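Local coordinates for 6-pyruvoyl tetrahydrobiopterin synthase (Plasmodium vivax, PDB 3LX3), which belongs to the 6-pyruvoyl tetrahydropterin synthase family of zinc-binding proteins and forms an assembly of six chains, at residues A35-F40 against I109-N114; L56-N61 against S72-K77; R79-Q84 against I146-L151; I90-M93 against V97-I100. All coordinates share one frame; numbering follows the deposited sequence. Where two conformers were deposited one is given.

Contact 1. Residues A35-F40 against I109-N114. With ZN (zinc ion), chain B.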
loop_
_atom_site.group_PDB
_atom_site.type_symbol
_atom_site.label_atom_id
_atom_site.label_comp_id
_atom_site.label_asym_id
_atom_site.label_seq_id
_atom_site.Cartn_x
_atom_site.Cartn_y
_atom_site.Cartn_z
ATOM N N ALA A 35 -8.814 18.336 13.110
ATOM C CA ALA A 35 -9.542 19.309 12.337
ATOM C C ALA A 35 -8.662 20.557 12.118
ATOM O O ALA A 35 -7.804 20.878 12.942
ATOM C CB ALA A 35 -10.832 19.695 13.067
ATOM N N HIS A 36 -8.884 21.261 11.004
ATOM C CA HIS A 36 -8.155 22.482 10.727
ATOM C C HIS A 36 -8.883 23.276 9.649
ATOM O O HIS A 36 -9.801 22.769 9.022
ATOM C CB HIS A 36 -6.690 22.178 10.337
ATOM C CG HIS A 36 -6.448 21.984 8.871
ATOM N ND1 HIS A 36 -5.474 22.698 8.201
ATOM C CD2 HIS A 36 -6.992 21.137 7.970
ATOM C CE1 HIS A 36 -5.447 22.299 6.938
ATOM N NE2 HIS A 36 -6.369 21.365 6.756
ATOM N N PHE A 37 -8.382 24.467 9.388
ATOM C CA PHE A 37 -8.636 25.130 8.109
ATOM C C PHE A 37 -7.485 26.097 7.845
ATOM O O PHE A 37 -7.000 26.801 8.748
ATOM C CB PHE A 37 -10.042 25.817 8.043
ATOM C CG PHE A 37 -10.264 26.937 9.031
ATOM C CD1 PHE A 37 -9.929 28.249 8.726
ATOM C CD2 PHE A 37 -10.908 26.675 10.228
ATOM C CE1 PHE A 37 -10.207 29.277 9.613
ATOM C CE2 PHE A 37 -11.157 27.679 11.118
ATOM C CZ PHE A 37 -10.796 28.976 10.812
ATOM N N ILE A 38 -7.102 26.183 6.578
ATOM C CA ILE A 38 -6.105 27.157 6.100
ATOM C C ILE A 38 -6.740 28.534 5.988
ATOM O O ILE A 38 -7.848 28.671 5.462
ATOM C CB ILE A 38 -5.604 26.768 4.681
ATOM C CG1 ILE A 38 -4.860 25.429 4.706
ATOM C CG2 ILE A 38 -4.740 27.913 4.065
ATOM C CD1 ILE A 38 -3.616 25.382 5.547
ATOM N N ALA A 39 -6.048 29.554 6.485
ATOM C CA ALA A 39 -6.398 30.939 6.239
ATOM C C ALA A 39 -5.129 31.720 6.020
ATOM O O ALA A 39 -4.185 31.609 6.786
ATOM C CB ALA A 39 -7.173 31.547 7.450
ATOM N N PHE A 40 -5.116 32.529 4.969
ATOM C CA PHE A 40 -4.036 33.498 4.716
ATOM C C PHE A 40 -4.648 34.727 4.039
ATOM O O PHE A 40 -5.841 34.793 3.889
ATOM C CB PHE A 40 -2.845 32.885 3.918
ATOM C CG PHE A 40 -3.195 32.217 2.619
ATOM C CD1 PHE A 40 -3.344 32.950 1.436
ATOM C CD2 PHE A 40 -3.225 30.830 2.545
ATOM C CE1 PHE A 40 -3.594 32.317 0.216
ATOM C CE2 PHE A 40 -3.473 30.198 1.323
ATOM C CZ PHE A 40 -3.668 30.960 0.165
ATOM N N ILE A 109 -12.975 32.216 17.048
ATOM C CA ILE A 109 -12.113 32.595 15.956
ATOM C C ILE A 109 -12.937 33.369 14.951
ATOM O O ILE A 109 -13.950 32.868 14.489
ATOM C CB ILE A 109 -11.532 31.369 15.233
ATOM C CG1 ILE A 109 -10.781 30.474 16.223
ATOM C CG2 ILE A 109 -10.584 31.813 14.077
ATOM C CD1 ILE A 109 -10.267 29.186 15.588
ATOM N N THR A 110 -12.522 34.596 14.645
ATOM C CA THR A 110 -13.195 35.428 13.663
ATOM C C THR A 110 -12.250 35.649 12.485
ATOM O O THR A 110 -11.074 35.998 12.658
ATOM C CB THR A 110 -13.630 36.758 14.222
ATOM O OG1 THR A 110 -14.442 36.549 15.393
ATOM C CG2 THR A 110 -14.439 37.537 13.185
ATOM N N CYS A 111 -12.755 35.409 11.291
ATOM C CA CYS A 111 -11.950 35.456 10.062
ATOM C C CYS A 111 -12.076 36.823 9.367
ATOM O O CYS A 111 -12.939 37.633 9.728
ATOM C CB CYS A 111 -12.401 34.386 9.108
ATOM S SG CYS A 111 -12.206 32.725 9.878
ATOM N N GLU A 112 -11.239 37.057 8.365
ATOM C CA GLU A 112 -11.241 38.284 7.563
ATOM C C GLU A 112 -12.582 38.532 6.883
ATOM O O GLU A 112 -12.972 39.680 6.654
ATOM C CB GLU A 112 -10.217 38.208 6.410
ATOM C CG GLU A 112 -8.737 38.152 6.733
ATOM C CD GLU A 112 -7.879 38.339 5.443
ATOM O OE1 GLU A 112 -7.104 39.315 5.418
ATOM O OE2 GLU A 112 -8.019 37.560 4.456
ATOM N N ASP A 113 -13.269 37.439 6.504
ATOM C CA ASP A 113 -14.568 37.515 5.831
ATOM C C ASP A 113 -15.731 37.575 6.861
ATOM O O ASP A 113 -16.916 37.429 6.499
ATOM C CB ASP A 113 -14.726 36.358 4.828
ATOM C CG ASP A 113 -14.782 34.986 5.498
ATOM O OD1 ASP A 113 -14.751 34.933 6.745
ATOM O OD2 ASP A 113 -14.840 33.969 4.764
ATOM N N ASN A 114 -15.358 37.785 8.130
ATOM C CA ASN A 114 -16.254 37.873 9.300
ATOM C C ASN A 114 -16.909 36.559 9.712
ATOM O O ASN A 114 -17.712 36.571 10.655
ATOM C CB ASN A 114 -17.261 39.040 9.183
ATOM C CG ASN A 114 -16.608 40.371 9.578
ATOM O OD1 ASN A 114 -16.293 41.195 8.729
ATOM N ND2 ASN A 114 -16.336 40.535 10.878
HETATM ZN ZN ZN B . -6.770 20.492 4.880
HETATM O O HOH W 1 -8.457 35.072 5.225
HETATM O O HOH W 2 -6.433 22.296 3.965
HETATM O O HOH W 3 -6.968 19.897 2.791
#
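Phe37 presents the outer end of its ring to Cys111 and Ile109 on the facing hairpin strand. The sulfur approaches obliquely, with Cys111 SG 4.0 Å from Phe37 CE1 and the line from SG to the ring centroid 65° off the ring normal, a Cys sulfur-aromatic contact. Ile109 comes in at the ring edge, near its plane, its branch methyl CG2 4.3 Å from Phe37 CZ. The ring gets there because Phe37 CG sits between the backbone N and the carbonyl carbon (chi1 63°), and it also stacks with Tyr117. Residues 35-40 end the long strand 20-40 of the main antiparallel sheet, and 109-111 lie on the middle strand of a small three-stranded sheet, so the aromatic ring joins the two sheets. On the far side of the backbone, His36 NE2 binds the zinc ion at 2.1 Å; His48, His50 and two waters complete the coordination, and His36 ND1 is held by Ser132 OG. A type I turn runs from Cys111 to Asn114. From it Glu112, in the conformer given, reaches back toward Phe40, and water 1 bridges them, 3.0 Å from Phe40 O and 2.6 Å from Glu112 OE2, which also accepts from Gly42 N.

Contact 2. Residues L56-N61 against S72-K77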
loop_
_atom_site.group_PDB
_atom_site.type_symbol
_atom_site.label_atom_id
_atom_site.label_comp_id
_atom_site.label_asym_id
_atom_site.label_seq_id
_atom_site.Cartn_x
_atom_site.Cartn_y
_atom_site.Cartn_z
ATOM N N LEU A 56 9.814 9.943 10.150
ATOM C CA LEU A 56 11.093 10.518 10.572
ATOM C C LEU A 56 12.230 9.771 9.901
ATOM O O LEU A 56 12.256 8.536 9.914
ATOM C CB LEU A 56 11.247 10.412 12.099
ATOM C CG LEU A 56 12.608 10.731 12.703
ATOM C CD1 LEU A 56 12.930 12.218 12.566
ATOM C CD2 LEU A 56 12.611 10.300 14.183
ATOM N N ARG A 57 13.147 10.558 9.328
ATOM C CA ARG A 57 14.380 10.059 8.738
ATOM C C ARG A 57 15.545 10.744 9.438
ATOM O O ARG A 57 15.486 11.939 9.756
ATOM C CB ARG A 57 14.388 10.376 7.254
ATOM C CG ARG A 57 15.600 9.956 6.437
ATOM C CD ARG A 57 15.279 10.192 4.931
ATOM N NE ARG A 57 13.854 9.946 4.609
ATOM C CZ ARG A 57 13.368 9.109 3.686
ATOM N NH1 ARG A 57 14.152 8.393 2.899
ATOM N NH2 ARG A 57 12.054 9.010 3.533
ATOM N N LEU A 58 16.610 9.994 9.641
ATOM C CA LEU A 58 17.811 10.583 10.227
ATOM C C LEU A 58 19.040 9.893 9.682
ATOM O O LEU A 58 18.938 8.815 9.083
ATOM C CB LEU A 58 17.769 10.535 11.750
ATOM C CG LEU A 58 17.625 9.190 12.496
ATOM C CD1 LEU A 58 18.925 8.396 12.488
ATOM C CD2 LEU A 58 17.198 9.454 13.936
ATOM N N ARG A 59 20.210 10.510 9.862
ATOM C CA ARG A 59 21.494 9.960 9.421
ATOM C C ARG A 59 22.508 10.043 10.550
ATOM O O ARG A 59 22.550 11.056 11.303
ATOM C CB ARG A 59 22.045 10.722 8.216
ATOM C CG ARG A 59 21.137 10.668 6.997
ATOM C CD ARG A 59 21.539 11.620 5.939
ATOM N NE ARG A 59 20.548 11.657 4.870
ATOM C CZ ARG A 59 20.337 12.705 4.086
ATOM N NH1 ARG A 59 21.049 13.812 4.248
ATOM N NH2 ARG A 59 19.419 12.635 3.141
ATOM N N GLY A 60 23.342 9.019 10.657
ATOM C CA GLY A 60 24.478 9.039 11.591
ATOM C C GLY A 60 25.373 7.881 11.244
ATOM O O GLY A 60 25.133 7.168 10.266
ATOM N N ASN A 61 26.413 7.674 12.029
ATOM C CA ASN A 61 27.269 6.507 11.873
ATOM C C ASN A 61 26.700 5.329 12.657
ATOM O O ASN A 61 26.128 5.516 13.744
ATOM C CB ASN A 61 28.683 6.808 12.383
ATOM C CG ASN A 61 29.351 7.926 11.634
ATOM O OD1 ASN A 61 29.174 8.081 10.441
ATOM N ND2 ASN A 61 30.155 8.706 12.345
ATOM N N SER A 72 13.356 1.743 18.439
ATOM C CA SER A 72 12.267 1.787 19.443
ATOM C C SER A 72 12.151 3.162 20.127
ATOM O O SER A 72 11.060 3.609 20.453
ATOM C CB SER A 72 12.480 0.706 20.499
ATOM O OG SER A 72 12.523 -0.581 19.898
ATOM N N ILE A 73 13.287 3.831 20.330
ATOM C CA ILE A 73 13.307 5.176 20.899
ATOM C C ILE A 73 12.658 6.138 19.923
ATOM O O ILE A 73 11.829 6.978 20.304
ATOM C CB ILE A 73 14.779 5.642 21.200
ATOM C CG1 ILE A 73 15.425 4.706 22.215
ATOM C CG2 ILE A 73 14.798 7.080 21.707
ATOM C CD1 ILE A 73 16.944 4.955 22.400
ATOM N N LEU A 74 13.025 6.026 18.645
ATOM C CA LEU A 74 12.448 6.888 17.605
ATOM C C LEU A 74 10.941 6.732 17.553
ATOM O O LEU A 74 10.204 7.722 17.529
ATOM C CB LEU A 74 13.032 6.596 16.215
ATOM C CG LEU A 74 14.555 6.654 16.141
ATOM C CD1 LEU A 74 15.021 6.490 14.685
ATOM C CD2 LEU A 74 15.119 7.964 16.770
ATOM N N LYS A 75 10.476 5.493 17.566
ATOM C CA LYS A 75 9.063 5.242 17.475
ATOM C C LYS A 75 8.319 5.800 18.684
ATOM O O LYS A 75 7.236 6.370 18.538
ATOM C CB LYS A 75 8.794 3.762 17.321
ATOM C CG LYS A 75 9.207 3.188 15.951
ATOM C CD LYS A 75 8.816 1.715 15.839
ATOM C CE LYS A 75 8.701 1.255 14.388
ATOM N NZ LYS A 75 8.468 -0.250 14.276
ATOM N N GLU A 76 8.896 5.591 19.866
ATOM C CA GLU A 76 8.271 6.045 21.121
ATOM C C GLU A 76 8.065 7.548 21.082
ATOM O O GLU A 76 6.977 8.037 21.386
ATOM C CB GLU A 76 9.130 5.655 22.322
ATOM C CG GLU A 76 8.610 6.151 23.653
ATOM C CD GLU A 76 9.544 5.799 24.786
ATOM O OE1 GLU A 76 10.058 4.658 24.792
ATOM O OE2 GLU A 76 9.769 6.667 25.658
ATOM N N LYS A 77 9.113 8.261 20.659
ATOM C CA LYS A 77 9.071 9.724 20.648
ATOM C C LYS A 77 8.181 10.277 19.539
ATOM O O LYS A 77 7.434 11.239 19.791
ATOM C CB LYS A 77 10.459 10.328 20.580
ATOM C CG LYS A 77 11.339 9.934 21.766
ATOM C CD LYS A 77 10.714 10.231 23.125
ATOM C CE LYS A 77 11.659 9.814 24.251
ATOM N NZ LYS A 77 10.934 9.929 25.531
#
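Helix 71-85 packs on a face of the main antiparallel sheet in the T-fold of this family, and within 72-77 Leu74 is the residue that meets 56-61. It touches two leucines two residues apart on the strand, Leu56 and Leu58, whose side chains both start out toward the helix. Leu58 and Leu74 meet tip to tip: Leu58 CD2 is equally far, 3.8 Å, from Leu74 CD1 and Leu74 CD2. Leu58 CG stands between its backbone N and carbonyl carbon (chi1 58°), a setting from which CD2 reaches the helix residue. Leu56 meets the root of the same side chain, with Leu56 CD2 4.2 Å from Leu74 CB. The connection from strand to helix is short, nine residues, and Ile69 from it touches both Leu58 and Leu74. Ile149 of helix 134-149 packs on Leu56 and Leu74, and Met162 of the adjacent strand 161-167 lies against both strand leucines, so the three leucines belong to the layer between sheet and helices. Arg57, leaving the strand on the other side, pairs instead with Glu163, and Lys75, turned away on the helix, bonds to Ser171 and Gln172 of a neighbouring subunit.

Contact 3. Residues R79-Q84 against I146-L151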
loop_
_atom_site.group_PDB
_atom_site.type_symbol
_atom_site.label_atom_id
_atom_site.label_comp_id
_atom_site.label_asym_id
_atom_site.label_seq_id
_atom_site.Cartn_x
_atom_site.Cartn_y
_atom_site.Cartn_z
ATOM N N ARG A 79 5.485 8.710 18.360
ATOM C CA ARG A 79 4.129 8.451 18.852
ATOM C C ARG A 79 3.735 9.493 19.903
ATOM O O ARG A 79 2.610 9.968 19.903
ATOM C CB ARG A 79 3.991 7.044 19.446
ATOM C CG ARG A 79 4.090 5.899 18.437
ATOM C CD ARG A 79 3.909 4.506 19.091
ATOM N NE ARG A 79 4.197 4.474 20.538
ATOM C CZ ARG A 79 5.216 3.848 21.148
ATOM N NH1 ARG A 79 6.154 3.144 20.479
ATOM N NH2 ARG A 79 5.298 3.936 22.477
ATOM N N LYS A 80 4.651 9.826 20.805
ATOM C CA LYS A 80 4.372 10.816 21.855
ATOM C C LYS A 80 3.964 12.179 21.260
ATOM O O LYS A 80 2.954 12.782 21.675
ATOM C CB LYS A 80 5.594 10.977 22.761
ATOM C CG LYS A 80 5.365 11.961 23.894
ATOM C CD LYS A 80 6.561 12.036 24.838
ATOM C CE LYS A 80 6.193 12.885 26.056
ATOM N NZ LYS A 80 7.386 13.319 26.829
ATOM N N VAL A 81 4.740 12.664 20.293
ATOM C CA VAL A 81 4.458 13.964 19.644
ATOM C C VAL A 81 3.142 13.891 18.915
ATOM O O VAL A 81 2.288 14.762 19.071
ATOM C CB VAL A 81 5.587 14.400 18.705
ATOM C CG1 VAL A 81 5.220 15.656 17.909
ATOM C CG2 VAL A 81 6.832 14.652 19.523
ATOM N N CYS A 82 2.939 12.834 18.146
ATOM C CA CYS A 82 1.639 12.646 17.460
ATOM C C CYS A 82 0.456 12.642 18.406
ATOM O O CYS A 82 -0.578 13.255 18.126
ATOM C CB CYS A 82 1.611 11.346 16.642
ATOM S SG CYS A 82 2.598 11.321 15.170
ATOM N N LYS A 83 0.600 11.990 19.554
ATOM C CA LYS A 83 -0.494 11.844 20.478
ATOM C C LYS A 83 -0.894 13.206 21.045
ATOM O O LYS A 83 -2.100 13.394 21.338
ATOM C CB LYS A 83 -0.128 10.830 21.573
ATOM C CG LYS A 83 -1.190 10.595 22.631
ATOM C CD LYS A 83 -2.417 9.853 22.124
ATOM C CE LYS A 83 -3.379 9.592 23.309
ATOM N NZ LYS A 83 -4.770 9.193 22.906
ATOM N N GLN A 84 0.046 14.148 21.176
ATOM C CA GLN A 84 -0.273 15.463 21.687
ATOM C C GLN A 84 -1.205 16.219 20.757
ATOM O O GLN A 84 -2.064 16.985 21.193
ATOM C CB GLN A 84 1.000 16.279 21.907
ATOM C CG GLN A 84 1.903 15.668 22.980
ATOM C CD GLN A 84 3.327 16.236 22.958
ATOM O OE1 GLN A 84 3.694 17.045 22.080
ATOM N NE2 GLN A 84 4.140 15.811 23.930
ATOM N N ILE A 146 13.068 16.777 17.984
ATOM C CA ILE A 146 14.429 16.930 18.403
ATOM C C ILE A 146 14.452 17.180 19.913
ATOM O O ILE A 146 15.286 16.620 20.614
ATOM C CB ILE A 146 15.137 18.046 17.590
ATOM C CG1 ILE A 146 15.374 17.553 16.159
ATOM C CG2 ILE A 146 16.432 18.489 18.282
ATOM C CD1 ILE A 146 15.646 18.668 15.189
ATOM N N GLU A 147 13.511 17.981 20.416
ATOM C CA GLU A 147 13.418 18.216 21.867
ATOM C C GLU A 147 13.106 16.943 22.658
ATOM O O GLU A 147 13.696 16.684 23.711
ATOM C CB GLU A 147 12.371 19.294 22.201
ATOM C CG GLU A 147 12.753 20.710 21.793
ATOM C CD GLU A 147 11.886 21.788 22.477
ATOM O OE1 GLU A 147 11.462 21.580 23.641
ATOM O OE2 GLU A 147 11.655 22.847 21.853
ATOM N N GLU A 148 12.180 16.147 22.139
ATOM C CA GLU A 148 11.730 14.932 22.833
ATOM C C GLU A 148 12.748 13.812 22.823
ATOM O O GLU A 148 12.887 13.104 23.834
ATOM C CB GLU A 148 10.416 14.417 22.235
ATOM C CG GLU A 148 9.231 15.337 22.484
ATOM C CD GLU A 148 8.607 15.179 23.859
ATOM O OE1 GLU A 148 9.104 14.375 24.675
ATOM O OE2 GLU A 148 7.575 15.855 24.092
ATOM N N ILE A 149 13.432 13.616 21.697
ATOM C CA ILE A 149 14.526 12.621 21.642
ATOM C C ILE A 149 15.747 13.100 22.418
ATOM O O ILE A 149 16.450 12.277 23.037
ATOM C CB ILE A 149 14.881 12.229 20.185
ATOM C CG1 ILE A 149 13.645 11.664 19.485
ATOM C CG2 ILE A 149 16.029 11.167 20.163
ATOM C CD1 ILE A 149 13.741 11.534 17.937
ATOM N N ASP A 150 15.951 14.421 22.377
ATOM C CA ASP A 150 16.978 15.186 23.095
ATOM C C ASP A 150 18.208 15.390 22.217
ATOM O O ASP A 150 18.808 14.419 21.752
ATOM C CB ASP A 150 17.395 14.518 24.409
ATOM C CG ASP A 150 18.337 15.382 25.219
ATOM O OD1 ASP A 150 17.914 16.451 25.749
ATOM O OD2 ASP A 150 19.515 14.996 25.305
ATOM N N LEU A 151 18.586 16.646 21.995
ATOM C CA LEU A 151 19.650 16.939 21.055
ATOM C C LEU A 151 20.992 16.389 21.534
ATOM O O LEU A 151 21.700 15.769 20.732
ATOM C CB LEU A 151 19.721 18.447 20.761
ATOM C CG LEU A 151 20.855 18.910 19.867
ATOM C CD1 LEU A 151 20.718 18.316 18.473
ATOM C CD2 LEU A 151 20.854 20.458 19.828
#
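Glu148 receives three residues of the facing helix, Lys80 and Gln84 at its carboxylate and Val81 at its stem. Lys80 NZ donates to Glu148 OE1 in a salt bridge of 3.0 Å, meeting the oxygen on its syn side, 18° out of the carboxylate plane; the two side chains cross at about a right angle. The other oxygen takes a weak hydrogen bond, Gln84 NE2 to Glu148 OE2 at 3.4 Å, with amide and carboxylate planes 53° apart. Beneath the charged end, Val81 CG2 rests 3.9 Å from Glu148 CG. The glutamate chain folds at chi2 (-81°), whereas Lys80 is extended beyond CG and meets the carboxylate with its ammonium end and the methylenes CD and CE beside it. Lys80 and Gln84 lie one helical turn apart, so helix 71-85 offers both donors from the same side. Farther out, helix 134-149 ends near this point. Asp150 leaves helical geometry with positive phi and its side chain caps Phe153 N at the start of helix 151-156, while Ile149 turns to Leu74, Leu56 and Met162 in the layer beneath. With a salt bridge at one oxygen and a weak hydrogen bond at the other, the carboxylate may be restrained in rotation, and the lysine's positive charge would tend to stabilise the ionised form of Glu148.

Contact 4. Residues I90-M93 against V97-I100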
loop_
_atom_site.group_PDB
_atom_site.type_symbol
_atom_site.label_atom_id
_atom_site.label_comp_id
_atom_site.label_asym_id
_atom_site.label_seq_id
_atom_site.Cartn_x
_atom_site.Cartn_y
_atom_site.Cartn_z
ATOM N N ILE A 90 -6.479 21.965 15.236
ATOM C CA ILE A 90 -5.179 22.615 15.235
ATOM C C ILE A 90 -5.346 24.110 15.109
ATOM O O ILE A 90 -5.810 24.612 14.081
ATOM C CB ILE A 90 -4.295 22.080 14.107
ATOM C CG1 ILE A 90 -4.018 20.584 14.342
ATOM C CG2 ILE A 90 -2.998 22.881 14.036
ATOM C CD1 ILE A 90 -3.369 19.923 13.119
ATOM N N LEU A 91 -4.970 24.839 16.160
ATOM C CA LEU A 91 -5.195 26.286 16.236
ATOM C C LEU A 91 -3.856 26.997 16.037
ATOM O O LEU A 91 -2.993 26.930 16.907
ATOM C CB LEU A 91 -5.829 26.672 17.575
ATOM C CG LEU A 91 -6.235 28.118 17.786
ATOM C CD1 LEU A 91 -7.139 28.604 16.750
ATOM C CD2 LEU A 91 -6.886 28.225 19.204
ATOM N N PRO A 92 -3.695 27.676 14.887
ATOM C CA PRO A 92 -2.448 28.386 14.642
ATOM C C PRO A 92 -2.434 29.693 15.344
ATOM O O PRO A 92 -2.995 30.677 14.818
ATOM C CB PRO A 92 -2.458 28.548 13.107
ATOM C CG PRO A 92 -3.814 28.556 12.725
ATOM C CD PRO A 92 -4.601 27.760 13.731
ATOM N N MET A 93 -1.702 29.736 16.442
ATOM C CA MET A 93 -1.779 30.846 17.391
ATOM C C MET A 93 -1.090 32.144 16.883
ATOM O O MET A 93 -1.385 33.246 17.415
ATOM C CB MET A 93 -1.345 30.338 18.781
ATOM C CG MET A 93 0.120 30.108 18.888
ATOM S SD MET A 93 0.834 28.994 20.202
ATOM C CE MET A 93 1.132 30.201 21.509
ATOM N N VAL A 97 -4.308 36.574 10.095
ATOM C CA VAL A 97 -5.627 36.766 9.488
ATOM C C VAL A 97 -6.765 36.193 10.310
ATOM O O VAL A 97 -7.905 36.137 9.852
ATOM C CB VAL A 97 -5.686 36.197 8.061
ATOM C CG1 VAL A 97 -4.723 36.914 7.134
ATOM C CG2 VAL A 97 -5.406 34.696 8.035
ATOM N N LEU A 98 -6.468 35.693 11.510
ATOM C CA LEU A 98 -7.485 35.192 12.414
ATOM C C LEU A 98 -7.446 35.998 13.687
ATOM O O LEU A 98 -6.352 36.339 14.176
ATOM C CB LEU A 98 -7.277 33.723 12.788
ATOM C CG LEU A 98 -7.213 32.749 11.629
ATOM C CD1 LEU A 98 -6.841 31.348 12.157
ATOM C CD2 LEU A 98 -8.508 32.748 10.866
ATOM N N ASN A 99 -8.628 36.340 14.205
ATOM C CA ASN A 99 -8.802 36.969 15.516
ATOM C C ASN A 99 -9.210 35.902 16.491
ATOM O O ASN A 99 -10.271 35.314 16.365
ATOM C CB ASN A 99 -9.864 38.068 15.404
ATOM C CG ASN A 99 -10.083 38.829 16.667
ATOM O OD1 ASN A 99 -10.208 38.255 17.729
ATOM N ND2 ASN A 99 -10.214 40.149 16.542
ATOM N N ILE A 100 -8.339 35.570 17.429
ATOM C CA ILE A 100 -8.513 34.413 18.317
ATOM C C ILE A 100 -8.867 34.984 19.684
ATOM O O ILE A 100 -8.042 35.678 20.287
ATOM C CB ILE A 100 -7.240 33.527 18.383
ATOM C CG1 ILE A 100 -6.881 33.016 16.979
ATOM C CG2 ILE A 100 -7.455 32.394 19.415
ATOM C CD1 ILE A 100 -5.533 32.255 16.861
#
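Ile100 CD1 carries much of the apolar packing here, reaching into the angle between Leu91 and the backbone at Pro92 and Met93. It lies 4.0 Å from Leu91 CD1, the two side chains sliding past each other in opposite directions. Leu91 CG is anti to the backbone N (chi1 -175°), which brings its end nearer although the side chain starts out neither toward strand 98-103 nor away from it. The other apolar pair joins Pro92 CG and Leu98 CD1 at 4.2 Å, where the proline ring and the leucine chain cross at about a right angle. The strands belong to different sheets: 89-92 pairs in parallel with 124-127, and 98-103 is an outer strand of the antiparallel sheet with 106-111 and 116-120. A short loop connects them, and their axes stand 106° apart with a closest approach of 9.7 Å, so the chain bends sharply from one sheet into the next and the two are joined through side chains. Contacts with the backbone come from the same isoleucine methyl: Ile100 CD1 is 3.6 Å from Pro92 O and 4.0 Å from Met93 CA. Polar pairing is directed elsewhere, Leu91 and Met93 bonding through their backbones to strand 124-127, and Asn99 to Thr110 on the neighbouring hairpin strand. Leu91 and Leu98 also touch Ile109, and Leu98 packs on Phe37 as well.

The four contacts form two groups on opposite sides of the chain's centre. Contacts 1 and 4, with centres about 7 Å apart, touch through Ala35 and Ile90 and through Thr110 and Asn99; together they join the zinc-bearing end of strand 20-40 to the small sheets. Contacts 2 and 3, about 11 Å apart, share helix 71-85, and Ile149 packs on residues of contact 2. Contacts 1 and 2 have centres about 35 Å apart, but strands 20-40 and 48-61 are neighbours in one sheet. Along the chain contact 2 precedes 3, contact 4 falls between the segments of both 1 and 3, and those of 1 and 3 alternate, so the chain passes between the two regions more than once.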